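Local coordinates for protein transport protein HOFQ (Aggregatibacter actinomycetemcomitans, PDB 2Y3M) that binds DNA through its extra-membranous domains and, as a secretin of the competence system, probably takes part in DNA uptake across the outer membrane, at residues G136-D141 with L147-E152; W67-I72 with D141-L146. All blocks are in the same frame, centred on the assembly; numbering follows the deposited sequence.

Overall arrangement
Both contacts involve the antiparallel sheet in which strands 67-76, 137-141 and 146-151 lie side by side, and their centres are 14 Å apart. Interaction 1 zips 137-141 to 146-151 as a beta hairpin; interaction 2 ties the turn of that hairpin, 141-146, back to strand 67-76 through an arginine side chain. Asp141 is shared by the two, and in interaction 2 its carboxylate holds Arg143. The two also meet directly, where Phe140 N lies 3.0 Å from Ile72 O, a probable hydrogen bond. Interaction 1 is largely buried under helices, whereas interaction 2 lies at the surface, close to the second subunit.

Interaction 1 of 2, residues G136-D141 with L147-E152; sequences GSITFD and LLIQDE
The flat ring of Phe140 stands obliquely to Leu147, whose CD2 touches at the foot of the ring, 3.6 Å from Phe140 CB. With chi1 at 64°, Phe140 CG sits between its backbone N and carbonyl carbon, and the ring leads away from 147-152. Leu147 CD2 also reaches Ile138 CG2 (3.7 Å), the one methyl touching both side chains of the opposite strand, while Ile138 CG1 crosses Ile149 at its CB (3.9 Å). These four apolar side chains share one face of an antiparallel beta hairpin. On the other face Thr139 and Leu148 run alongside each other in the same direction, and Thr139 CG2 presses on Leu148 CB at 3.4 Å, tighter than usual. Two hydrogen-bonded pairs join the backbones, Ser137 with Gln150 and Thr139 with Leu148; Gln150 N to Ser137 O is the straightest bond (2.9 Å, 174°). At the far end Gly136 CA packs on the Asp151 carboxylate, whose oxygens are taken by Ser133 and Ser155, and OD1 also accepts from Glu152 N. Met121 of helix 117-125 and Ile159 and Ile163 of helix 153-166 cover the apolar face, Leu51 of the second subunit touches Phe140, and strands 67-76 and 106-111 flank the hairpin.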
loop_
_atom_site.group_PDB
_atom_site.type_symbol
_atom_site.label_atom_id
_atom_site.label_comp_id
_atom_site.label_asym_id
_atom_site.label_seq_id
_atom_site.Cartn_x
_atom_site.Cartn_y
_atom_site.Cartn_z
ATOM N N GLY B 136 29.034 20.589 0.638
ATOM C CA GLY B 136 28.011 20.865 -0.358
ATOM C C GLY B 136 26.800 19.955 -0.294
ATOM O O GLY B 136 26.890 18.784 0.097
ATOM N N SER B 137 25.655 20.511 -0.674
ATOM C CA SER B 137 24.429 19.745 -0.785
ATOM C C SER B 137 23.577 20.303 -1.910
ATOM O O SER B 137 23.678 21.481 -2.256
ATOM C CB SER B 137 23.645 19.756 0.533
ATOM O OG SER B 137 23.217 21.065 0.859
ATOM N N ILE B 138 22.756 19.432 -2.484
ATOM C CA ILE B 138 21.735 19.831 -3.434
ATOM C C ILE B 138 20.409 19.225 -3.017
ATOM O O ILE B 138 20.348 18.077 -2.575
ATOM C CB ILE B 138 22.091 19.434 -4.883
ATOM C CG1 ILE B 138 23.229 20.327 -5.411
ATOM C CG2 ILE B 138 20.862 19.545 -5.791
ATOM C CD1 ILE B 138 23.799 19.914 -6.774
ATOM N N THR B 139 19.353 20.024 -3.117
ATOM C CA THR B 139 18.005 19.525 -2.942
ATOM C C THR B 139 17.221 19.889 -4.202
ATOM O O THR B 139 17.282 21.027 -4.680
ATOM C CB THR B 139 17.355 20.040 -1.621
ATOM O OG1 THR B 139 16.008 19.574 -1.523
ATOM C CG2 THR B 139 17.339 21.540 -1.556
ATOM N N PHE B 140 16.521 18.909 -4.765
ATOM C CA PHE B 140 15.849 19.098 -6.051
ATOM C C PHE B 140 14.525 18.355 -6.139
ATOM O O PHE B 140 14.247 17.471 -5.332
ATOM C CB PHE B 140 16.765 18.695 -7.212
ATOM C CG PHE B 140 17.129 17.230 -7.234
ATOM C CD1 PHE B 140 18.135 16.730 -6.397
ATOM C CD2 PHE B 140 16.486 16.355 -8.111
ATOM C CE1 PHE B 140 18.493 15.385 -6.429
ATOM C CE2 PHE B 140 16.827 15.000 -8.151
ATOM C CZ PHE B 140 17.835 14.509 -7.307
ATOM N N ASP B 141 13.726 18.710 -7.142
ATOM C CA ASP B 141 12.383 18.179 -7.280
ATOM C C ASP B 141 11.933 18.277 -8.731
ATOM O O ASP B 141 11.931 19.359 -9.306
ATOM C CB ASP B 141 11.440 18.979 -6.380
ATOM C CG ASP B 141 10.153 18.258 -6.089
ATOM O OD1 ASP B 141 9.557 17.687 -7.023
ATOM O OD2 ASP B 141 9.728 18.274 -4.916
ATOM N N LEU B 147 16.171 23.297 -8.625
ATOM C CA LEU B 147 17.397 22.782 -8.018
ATOM C C LEU B 147 17.896 23.826 -7.025
ATOM O O LEU B 147 18.024 25.004 -7.365
ATOM C CB LEU B 147 18.475 22.535 -9.076
ATOM C CG LEU B 147 18.584 21.220 -9.851
ATOM C CD1 LEU B 147 19.190 21.474 -11.223
ATOM C CD2 LEU B 147 19.425 20.210 -9.116
ATOM N N LEU B 148 18.167 23.394 -5.800
ATOM C CA LEU B 148 18.691 24.274 -4.763
ATOM C C LEU B 148 20.078 23.768 -4.376
ATOM O O LEU B 148 20.226 22.624 -3.937
ATOM C CB LEU B 148 17.754 24.279 -3.550
ATOM C CG LEU B 148 17.902 25.317 -2.426
ATOM C CD1 LEU B 148 16.673 25.306 -1.511
ATOM C CD2 LEU B 148 19.173 25.131 -1.592
ATOM N N ILE B 149 21.090 24.616 -4.540
ATOM C CA ILE B 149 22.464 24.233 -4.239
ATOM C C ILE B 149 23.093 25.056 -3.112
ATOM O O ILE B 149 22.930 26.275 -3.050
ATOM C CB ILE B 149 23.366 24.244 -5.514
ATOM C CG1 ILE B 149 24.828 23.948 -5.144
ATOM C CG2 ILE B 149 23.205 25.547 -6.292
ATOM C CD1 ILE B 149 25.747 23.752 -6.318
ATOM N N GLN B 150 23.799 24.372 -2.216
ATOM C CA GLN B 150 24.551 25.039 -1.158
ATOM C C GLN B 150 25.973 24.497 -1.084
ATOM O O GLN B 150 26.180 23.312 -0.812
ATOM C CB GLN B 150 23.859 24.889 0.198
ATOM C CG GLN B 150 24.595 25.608 1.324
ATOM C CD GLN B 150 23.936 25.454 2.682
ATOM O OE1 GLN B 150 23.636 24.346 3.129
ATOM N NE2 GLN B 150 23.727 26.572 3.357
ATOM N N ASP B 151 26.946 25.371 -1.321
ATOM C CA ASP B 151 28.354 24.988 -1.277
ATOM C C ASP B 151 29.251 26.221 -1.187
ATOM O O ASP B 151 28.760 27.352 -1.183
ATOM C CB ASP B 151 28.717 24.151 -2.514
ATOM C CG ASP B 151 29.846 23.174 -2.249
ATOM O OD1 ASP B 151 30.457 23.248 -1.161
ATOM O OD2 ASP B 151 30.120 22.319 -3.119
ATOM N N GLU B 152 30.562 25.997 -1.109
ATOM C CA GLU B 152 31.552 27.070 -1.235
ATOM C C GLU B 152 31.250 27.901 -2.491
ATOM O O GLU B 152 30.743 27.363 -3.472
ATOM C CB GLU B 152 32.963 26.487 -1.320
ATOM C CG GLU B 152 33.366 25.576 -0.165
ATOM C CD GLU B 152 34.663 24.819 -0.441
ATOM O OE1 GLU B 152 35.246 24.988 -1.538
ATOM O OE2 GLU B 152 35.103 24.050 0.439
#

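Interaction 2 of 2, residues W67-I72 with D141-L146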
loop_
_atom_site.group_PDB
_atom_site.type_symbol
_atom_site.label_atom_id
_atom_site.label_comp_id
_atom_site.label_asym_id
_atom_site.label_seq_id
_atom_site.Cartn_x
_atom_site.Cartn_y
_atom_site.Cartn_z
ATOM N N TRP B 67 2.153 6.230 0.005
ATOM C CA TRP B 67 3.337 7.043 0.283
ATOM C C TRP B 67 3.409 8.333 -0.517
ATOM O O TRP B 67 3.201 8.341 -1.732
ATOM C CB TRP B 67 4.601 6.217 0.056
ATOM C CG TRP B 67 4.569 4.916 0.787
ATOM C CD1 TRP B 67 4.130 3.718 0.306
ATOM C CD2 TRP B 67 4.968 4.686 2.142
ATOM N NE1 TRP B 67 4.240 2.751 1.272
ATOM C CE2 TRP B 67 4.753 3.315 2.410
ATOM C CE3 TRP B 67 5.495 5.503 3.153
ATOM C CZ2 TRP B 67 5.045 2.738 3.652
ATOM C CZ3 TRP B 67 5.792 4.929 4.387
ATOM C CH2 TRP B 67 5.560 3.555 4.625
ATOM N N GLN B 68 3.700 9.425 0.180
ATOM C CA GLN B 68 4.013 10.684 -0.479
ATOM C C GLN B 68 5.496 10.992 -0.332
ATOM O O GLN B 68 6.103 10.751 0.716
ATOM C CB GLN B 68 3.136 11.836 0.028
ATOM C CG GLN B 68 3.014 11.961 1.542
ATOM C CD GLN B 68 1.751 12.706 1.965
ATOM O OE1 GLN B 68 0.709 12.618 1.308
ATOM N NE2 GLN B 68 1.840 13.440 3.069
ATOM N N GLU B 69 6.081 11.500 -1.407
ATOM C CA GLU B 69 7.508 11.763 -1.438
ATOM C C GLU B 69 7.808 13.254 -1.481
ATOM O O GLU B 69 7.195 14.008 -2.243
ATOM C CB GLU B 69 8.187 11.023 -2.601
ATOM C CG GLU B 69 7.325 10.820 -3.846
ATOM C CD GLU B 69 8.105 10.261 -5.029
ATOM O OE1 GLU B 69 9.299 10.597 -5.186
ATOM O OE2 GLU B 69 7.515 9.492 -5.817
ATOM N N ASN B 70 8.740 13.666 -0.629
ATOM C CA ASN B 70 9.265 15.019 -0.633
ATOM C C ASN B 70 10.432 15.085 -1.618
ATOM O O ASN B 70 10.778 14.075 -2.233
ATOM C CB ASN B 70 9.692 15.413 0.785
ATOM C CG ASN B 70 8.517 15.443 1.763
ATOM O OD1 ASN B 70 8.559 14.815 2.824
ATOM N ND2 ASN B 70 7.457 16.165 1.399
ATOM N N GLY B 71 11.028 16.260 -1.788
ATOM C CA GLY B 71 12.157 16.409 -2.705
ATOM C C GLY B 71 13.323 15.487 -2.383
ATOM O O GLY B 71 13.461 15.012 -1.254
ATOM N N ILE B 72 14.159 15.226 -3.384
ATOM C CA ILE B 72 15.377 14.446 -3.184
ATOM C C ILE B 72 16.493 15.347 -2.647
ATOM O O ILE B 72 16.625 16.506 -3.046
ATOM C CB ILE B 72 15.832 13.710 -4.466
ATOM C CG1 ILE B 72 14.703 12.847 -5.036
ATOM C CG2 ILE B 72 17.051 12.830 -4.193
ATOM C CD1 ILE B 72 14.018 13.441 -6.250
ATOM N N ASP B 141 13.726 18.710 -7.142
ATOM C CA ASP B 141 12.383 18.179 -7.280
ATOM C C ASP B 141 11.933 18.277 -8.731
ATOM O O ASP B 141 11.931 19.359 -9.306
ATOM C CB ASP B 141 11.440 18.979 -6.380
ATOM C CG ASP B 141 10.153 18.258 -6.089
ATOM O OD1 ASP B 141 9.557 17.687 -7.023
ATOM O OD2 ASP B 141 9.728 18.274 -4.916
ATOM N N ASP B 142 11.538 17.152 -9.318
ATOM C CA ASP B 142 11.049 17.129 -10.706
ATOM C C ASP B 142 9.659 17.759 -10.908
ATOM O O ASP B 142 9.268 18.044 -12.050
ATOM C CB ASP B 142 11.052 15.695 -11.253
ATOM C CG ASP B 142 12.436 15.225 -11.670
ATOM O OD1 ASP B 142 13.396 16.019 -11.612
ATOM O OD2 ASP B 142 12.560 14.048 -12.065
ATOM N N ARG B 143 8.920 17.963 -9.815
ATOM C CA ARG B 143 7.571 18.543 -9.880
ATOM C C ARG B 143 7.642 20.027 -10.210
ATOM O O ARG B 143 7.178 20.461 -11.263
ATOM C CB ARG B 143 6.823 18.375 -8.560
ATOM C CG ARG B 143 6.495 16.966 -8.147
ATOM C CD ARG B 143 5.799 17.019 -6.803
ATOM N NE ARG B 143 5.662 15.706 -6.179
ATOM C CZ ARG B 143 6.568 15.147 -5.379
ATOM N NH1 ARG B 143 7.707 15.773 -5.094
ATOM N NH2 ARG B 143 6.329 13.947 -4.863
ATOM N N SER B 144 8.213 20.796 -9.283
ATOM C CA SER B 144 8.455 22.218 -9.479
ATOM C C SER B 144 9.673 22.420 -10.373
ATOM O O SER B 144 9.928 23.522 -10.853
ATOM C CB SER B 144 8.650 22.918 -8.133
ATOM O OG SER B 144 9.673 22.302 -7.374
ATOM N N ASN B 145 10.410 21.333 -10.593
ATOM C CA ASN B 145 11.614 21.315 -11.421
ATOM C C ASN B 145 12.653 22.357 -10.995
ATOM O O ASN B 145 13.274 23.016 -11.827
ATOM C CB ASN B 145 11.263 21.412 -12.911
ATOM C CG ASN B 145 12.223 20.627 -13.787
ATOM O OD1 ASN B 145 12.883 19.693 -13.329
ATOM N ND2 ASN B 145 12.300 21.001 -15.056
ATOM N N LEU B 146 12.819 22.488 -9.679
ATOM C CA LEU B 146 13.791 23.394 -9.075
ATOM C C LEU B 146 15.027 22.616 -8.644
ATOM O O LEU B 146 14.937 21.429 -8.335
ATOM C CB LEU B 146 13.197 24.079 -7.837
ATOM C CG LEU B 146 11.960 24.972 -7.938
ATOM C CD1 LEU B 146 11.362 25.207 -6.559
ATOM C CD2 LEU B 146 12.269 26.295 -8.605
HETATM O O HOH W 1 4.160 12.006 -3.726
#
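Arg143 reaches Glu69 because its chain runs extended from CG to NE (chi2 178°, chi3 -169°), while Asp141, with CG anti to its own backbone N (chi1 -161°), turns its carboxylate toward the same guanidinium. Residues 141-143 form an Asx turn at the start of the loop: Asp141 OD1 accepts the backbone N of Arg143 at 2.9 Å. The same oxygen receives Arg143 NH1 from the opposite face of the carboxylate plane, and Asp141 OD2, at the edge of the guanidinium and in its plane, completes a salt bridge to NH1 (3.2 Å). Held in this way, the arginine spans to strand 67-76, where NH2 makes a weak, bent bond to Glu69 O (2.8 Å) and rests on Glu69 CG at 3.4 Å. Glu69 OE1, 4.5 Å from Arg143 NH2, lies well out of the guanidinium plane, so it probably attracts by charge alone; the firmer partner of this carboxylate is Lys62 of the second subunit. Farther along the strand, Asp141 OD2 lies against Gly71 CA. Elsewhere in the loop, Asn145 bonds the backbone of Ala115 and Ala117, and Asp142 bonds Ser118 of helix 117-125. A water accepts from Glu69 N and, weakly, from Arg143 NH2, both at 3.1 Å.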